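Putative peptide ABC-transport system periplasmic peptide-binding protein (PDB 4OET) probably serves as the periplasmic solute-binding component of an ABC importer, perhaps for peptides, and binds metal ions. Local coordinates at residues N13-I18 against D25-I30; L7-E12 against G484-V489. One frame throughout, in Å; residues are numbered along the deposited sequence.

Interaction 1. Residues N13-I18 against D25-I30; sequences NEIARI and DHDAVI
Asp27 meets Asn13 and Ile15 through its carboxylate, and Val29 and Ile30 pack on Ile18 further along. Asn13 ND2 lies 3.2 Å from Asp27 OD1. The two side chains run past each other in opposite directions, and the amide plane is turned 76° from the carboxylate plane. A water ties the same region together. It accepts from Asn13 ND2 at 3.3 Å and from Ala28 N at 3.2 Å, so it bridges the side chain of one segment to the backbone of the other. The methyl CG2 of Ile15 comes against the carboxylate. Ile15 CG2 is modelled 3.1 Å from Asp27 OD1, closer than a methyl and an oxygen normally come, so the exact spacing is doubtful. Beyond the polar cluster the contact is apolar. The Ile18 and Val29 side chains run nearly perpendicular, with Ile18 CG2 3.6 Å from Val29 CG1. Ile18 CG2 also lies 4.3 Å from Ile30 CG1.

Asp27 is also tied to its own segment. Asp27 OD2 takes a weak capping bond from Val29 N, 3.2 Å long, at the turn leading into helix 30-33. This weakly ties the carboxylate facing Asn13 and Ile15 to the turn that precedes the helix.

The backbone O of Asp27 accepts from Asn31 ND2. Asn31 is a magnesium-binding residue, so this segment borders the metal site. Both segments belong to the long loop between strand 6-11 and helix 30-33. Ile15 and Ile18 rest on Trp168 of strand 163-169, and Ile18 also touches Phe165. Val29 packs on Ile194 of strand 191-196.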
# COMPACT_ATOMS: atom_id res chain seq x y z
N ASN A 13 -0.15 12.62 6.49
CA ASN A 13 0.09 11.94 7.76
C ASN A 13 1.38 12.38 8.45
O ASN A 13 2.33 12.78 7.80
CB ASN A 13 0.17 10.43 7.53
CG ASN A 13 1.19 10.06 6.45
OD1 ASN A 13 1.26 10.69 5.39
ND2 ASN A 13 2.02 9.06 6.75
N GLU A 14 1.39 12.31 9.78
CA GLU A 14 2.61 12.53 10.55
C GLU A 14 2.97 11.28 11.34
O GLU A 14 2.15 10.76 12.10
CB GLU A 14 2.48 13.71 11.51
CG GLU A 14 3.77 13.97 12.30
CD GLU A 14 3.57 14.86 13.51
OE1 GLU A 14 2.71 14.53 14.37
OE2 GLU A 14 4.29 15.88 13.63
N ILE A 15 4.19 10.77 11.15
CA ILE A 15 4.61 9.59 11.89
C ILE A 15 5.10 9.95 13.29
O ILE A 15 5.46 11.10 13.56
CB ILE A 15 5.69 8.80 11.13
CG1 ILE A 15 6.72 9.74 10.51
CG2 ILE A 15 5.06 8.04 9.99
CD1 ILE A 15 7.70 10.30 11.48
N ALA A 16 5.11 8.96 14.18
CA ALA A 16 5.58 9.17 15.55
C ALA A 16 7.08 8.88 15.66
O ALA A 16 7.79 9.48 16.47
CB ALA A 16 4.80 8.29 16.51
N ARG A 17 7.54 7.92 14.86
CA ARG A 17 8.94 7.51 14.89
C ARG A 17 9.53 7.44 13.49
O ARG A 17 9.10 6.64 12.67
CB ARG A 17 9.07 6.16 15.59
CG ARG A 17 8.44 6.13 16.99
CD ARG A 17 8.47 4.75 17.60
NE ARG A 17 7.35 3.93 17.14
CZ ARG A 17 7.12 2.68 17.52
NH1 ARG A 17 7.94 2.09 18.37
NH2 ARG A 17 6.07 2.02 17.05
N ILE A 18 10.54 8.26 13.22
CA ILE A 18 11.18 8.23 11.91
C ILE A 18 12.18 7.08 11.88
O ILE A 18 13.39 7.27 12.03
CB ILE A 18 11.90 9.56 11.58
CG1 ILE A 18 11.03 10.76 11.98
CG2 ILE A 18 12.25 9.62 10.11
CD1 ILE A 18 11.59 12.12 11.55
N ASP A 25 3.82 0.89 5.07
CA ASP A 25 3.97 1.10 3.63
C ASP A 25 5.21 1.95 3.28
O ASP A 25 6.24 1.88 3.94
CB ASP A 25 2.71 1.76 3.08
CG ASP A 25 1.48 0.87 3.18
OD1 ASP A 25 1.62 -0.37 3.11
OD2 ASP A 25 0.36 1.41 3.34
N HIS A 26 5.08 2.76 2.23
CA HIS A 26 6.15 3.61 1.72
C HIS A 26 6.07 5.00 2.35
O HIS A 26 5.60 5.93 1.70
CB HIS A 26 6.10 3.76 0.19
CG HIS A 26 6.12 2.47 -0.56
ND1 HIS A 26 5.03 2.01 -1.28
CD2 HIS A 26 7.09 1.53 -0.71
CE1 HIS A 26 5.34 0.85 -1.84
NE2 HIS A 26 6.58 0.54 -1.50
N ASP A 27 6.51 5.15 3.59
CA ASP A 27 6.33 6.43 4.27
C ASP A 27 7.29 7.50 3.77
O ASP A 27 8.49 7.26 3.58
CB ASP A 27 6.48 6.24 5.79
CG ASP A 27 6.09 7.48 6.56
OD1 ASP A 27 4.90 7.59 6.95
OD2 ASP A 27 6.95 8.38 6.74
N ALA A 28 6.75 8.69 3.54
CA ALA A 28 7.47 9.77 2.86
C ALA A 28 8.71 10.24 3.61
O ALA A 28 9.78 10.37 3.03
CB ALA A 28 6.54 10.95 2.62
N VAL A 29 8.56 10.49 4.91
CA VAL A 29 9.68 11.00 5.69
C VAL A 29 10.78 9.96 5.84
O VAL A 29 11.96 10.25 5.64
CB VAL A 29 9.21 11.48 7.08
CG1 VAL A 29 10.40 11.80 7.97
CG2 VAL A 29 8.30 12.69 6.94
N ILE A 30 10.39 8.73 6.17
CA ILE A 30 11.36 7.65 6.38
C ILE A 30 12.23 7.39 5.14
O ILE A 30 13.44 7.18 5.26
CB ILE A 30 10.64 6.34 6.83
CG1 ILE A 30 9.94 6.58 8.18
CG2 ILE A 30 11.62 5.20 6.97
CD1 ILE A 30 9.08 5.43 8.67
O HOH W 1 3.59 8.63 3.92

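Interaction 2. Residues L7-E12 against G484-V489; sequences LIIAVE and GFTWNV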
# COMPACT_ATOMS: atom_id res chain seq x y z
N LEU A 7 12.35 23.41 -0.64
CA LEU A 7 11.30 22.60 -1.21
C LEU A 7 10.30 22.30 -0.10
O LEU A 7 10.68 21.71 0.92
CB LEU A 7 11.88 21.32 -1.80
CG LEU A 7 11.12 20.46 -2.80
CD1 LEU A 7 10.32 21.34 -3.72
CD2 LEU A 7 12.11 19.60 -3.59
N ILE A 8 9.05 22.72 -0.25
CA ILE A 8 8.06 22.42 0.78
C ILE A 8 6.93 21.54 0.24
O ILE A 8 6.21 21.91 -0.70
CB ILE A 8 7.44 23.70 1.40
CG1 ILE A 8 8.51 24.61 1.98
CG2 ILE A 8 6.45 23.33 2.49
CD1 ILE A 8 7.99 25.98 2.37
N ILE A 9 6.81 20.36 0.84
CA ILE A 9 5.85 19.35 0.40
C ILE A 9 4.91 18.99 1.54
O ILE A 9 5.35 18.74 2.66
CB ILE A 9 6.56 18.07 -0.07
CG1 ILE A 9 7.58 18.40 -1.17
CG2 ILE A 9 5.54 17.04 -0.57
CD1 ILE A 9 8.40 17.22 -1.62
N ALA A 10 3.61 19.02 1.25
CA ALA A 10 2.61 18.63 2.24
C ALA A 10 2.34 17.14 2.17
O ALA A 10 2.22 16.58 1.08
CB ALA A 10 1.33 19.42 2.03
N VAL A 11 2.23 16.50 3.33
CA VAL A 11 1.74 15.12 3.38
C VAL A 11 0.57 15.03 4.35
O VAL A 11 0.45 15.86 5.27
CB VAL A 11 2.85 14.13 3.82
CG1 VAL A 11 4.03 14.18 2.85
CG2 VAL A 11 3.29 14.42 5.24
N GLU A 12 -0.31 14.06 4.13
CA GLU A 12 -1.52 13.92 4.94
C GLU A 12 -1.19 13.44 6.36
O GLU A 12 -1.87 13.81 7.32
CB GLU A 12 -2.53 12.99 4.26
CG GLU A 12 -2.22 11.50 4.36
CD GLU A 12 -3.37 10.61 3.92
OE1 GLU A 12 -3.24 9.38 4.02
OE2 GLU A 12 -4.42 11.14 3.46
N GLY A 484 4.66 7.25 -1.78
CA GLY A 484 5.69 7.02 -2.78
C GLY A 484 5.73 8.09 -3.86
O GLY A 484 6.52 7.99 -4.79
N PHE A 485 4.92 9.13 -3.72
CA PHE A 485 4.92 10.19 -4.74
C PHE A 485 6.15 11.08 -4.58
O PHE A 485 6.50 11.82 -5.49
CB PHE A 485 3.63 11.02 -4.68
CG PHE A 485 3.58 12.02 -3.55
CD1 PHE A 485 3.14 11.63 -2.29
CD2 PHE A 485 3.95 13.34 -3.76
CE1 PHE A 485 3.08 12.56 -1.24
CE2 PHE A 485 3.89 14.27 -2.72
CZ PHE A 485 3.46 13.88 -1.46
N THR A 486 6.81 10.99 -3.43
CA THR A 486 8.04 11.74 -3.19
C THR A 486 9.27 10.89 -3.42
O THR A 486 10.34 11.18 -2.88
CB THR A 486 8.09 12.31 -1.75
OG1 THR A 486 8.02 11.22 -0.81
CG2 THR A 486 6.92 13.25 -1.50
N TRP A 487 9.13 9.85 -4.23
CA TRP A 487 10.19 8.85 -4.38
C TRP A 487 11.46 9.37 -5.03
O TRP A 487 12.55 8.85 -4.78
CB TRP A 487 9.67 7.64 -5.17
CG TRP A 487 9.47 7.90 -6.62
CD1 TRP A 487 8.38 8.47 -7.21
CD2 TRP A 487 10.39 7.60 -7.68
NE1 TRP A 487 8.55 8.54 -8.57
CE2 TRP A 487 9.78 8.01 -8.89
CE3 TRP A 487 11.66 7.03 -7.73
CZ2 TRP A 487 10.41 7.87 -10.13
CZ3 TRP A 487 12.28 6.88 -8.96
CH2 TRP A 487 11.66 7.31 -10.14
N ASN A 488 11.34 10.38 -5.89
CA ASN A 488 12.53 10.93 -6.55
C ASN A 488 12.74 12.40 -6.19
O ASN A 488 13.33 13.16 -6.97
CB ASN A 488 12.44 10.75 -8.07
CG ASN A 488 11.51 11.75 -8.74
OD1 ASN A 488 10.39 11.99 -8.29
ND2 ASN A 488 11.98 12.34 -9.84
N VAL A 489 12.31 12.79 -4.99
CA VAL A 489 12.38 14.18 -4.55
C VAL A 489 13.80 14.75 -4.57
O VAL A 489 14.00 15.95 -4.79
CB VAL A 489 11.75 14.33 -3.14
CG1 VAL A 489 12.46 15.38 -2.30
CG2 VAL A 489 10.29 14.68 -3.28
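The CG2 methyl of Ile9 stands anti to the backbone N, while CG1 stands beside that N (chi1 -55°). This fork sends two ends of one side chain to different partners. Ile9 CG2 lies 3.9 Å from Phe485 CE2 and meets the ring obliquely. Ile9 CD1 lies 3.6 Å from Val489 CG2. Phe485 has CG between its N and carbonyl carbon (chi1 77°), and its ring reaches toward the strand. There Ala10 O approaches the rim of the ring almost level with it, 3.9 Å from Phe485 CZ. Thr486 CG2 sits 3.4 Å above one face of the Phe485 ring, displaced from the ring centre, and is 4.1 Å from Ile9 CG2.

Strand 6-11 is an outer strand of a four-stranded mixed sheet and pairs in parallel with strand 191-196. Segment 484-489 lies against it as two overlapping type I turns, Gly484 to Trp487 and Thr486 to Val489. The N-terminal strand and the C-terminal tail are thus packed together by apolar side chains. Leu7 and Ile9 also touch Trp492, and Phe485 touches Leu216 of strand 214-217. Val11 CG1 lies 4.4 Å from Phe485 CZ.

Interaction 2 comes first along the chain, at strand 6-11, and closes only near the C-terminus. Interaction 1 lies inside that span, in the loop that follows the strand. Their centres are about 11 Å apart, on the same side of the chain's centre. They touch directly: Ala28 CB is 3.7 Å from Thr486 OG1 and 4.1 Å from Val11 CG1. Both share Ile194 of strand 191-196, through Val29 in interaction 1 and through Ile9 and Val11 in interaction 2. The two contacts therefore join the N-terminal strand, the loop before helix 30-33 and the C-terminal tail into one packed region. The side chain of Thr486 lies about 6 Å from that of Asn31, so interaction 2 also comes near the metal site.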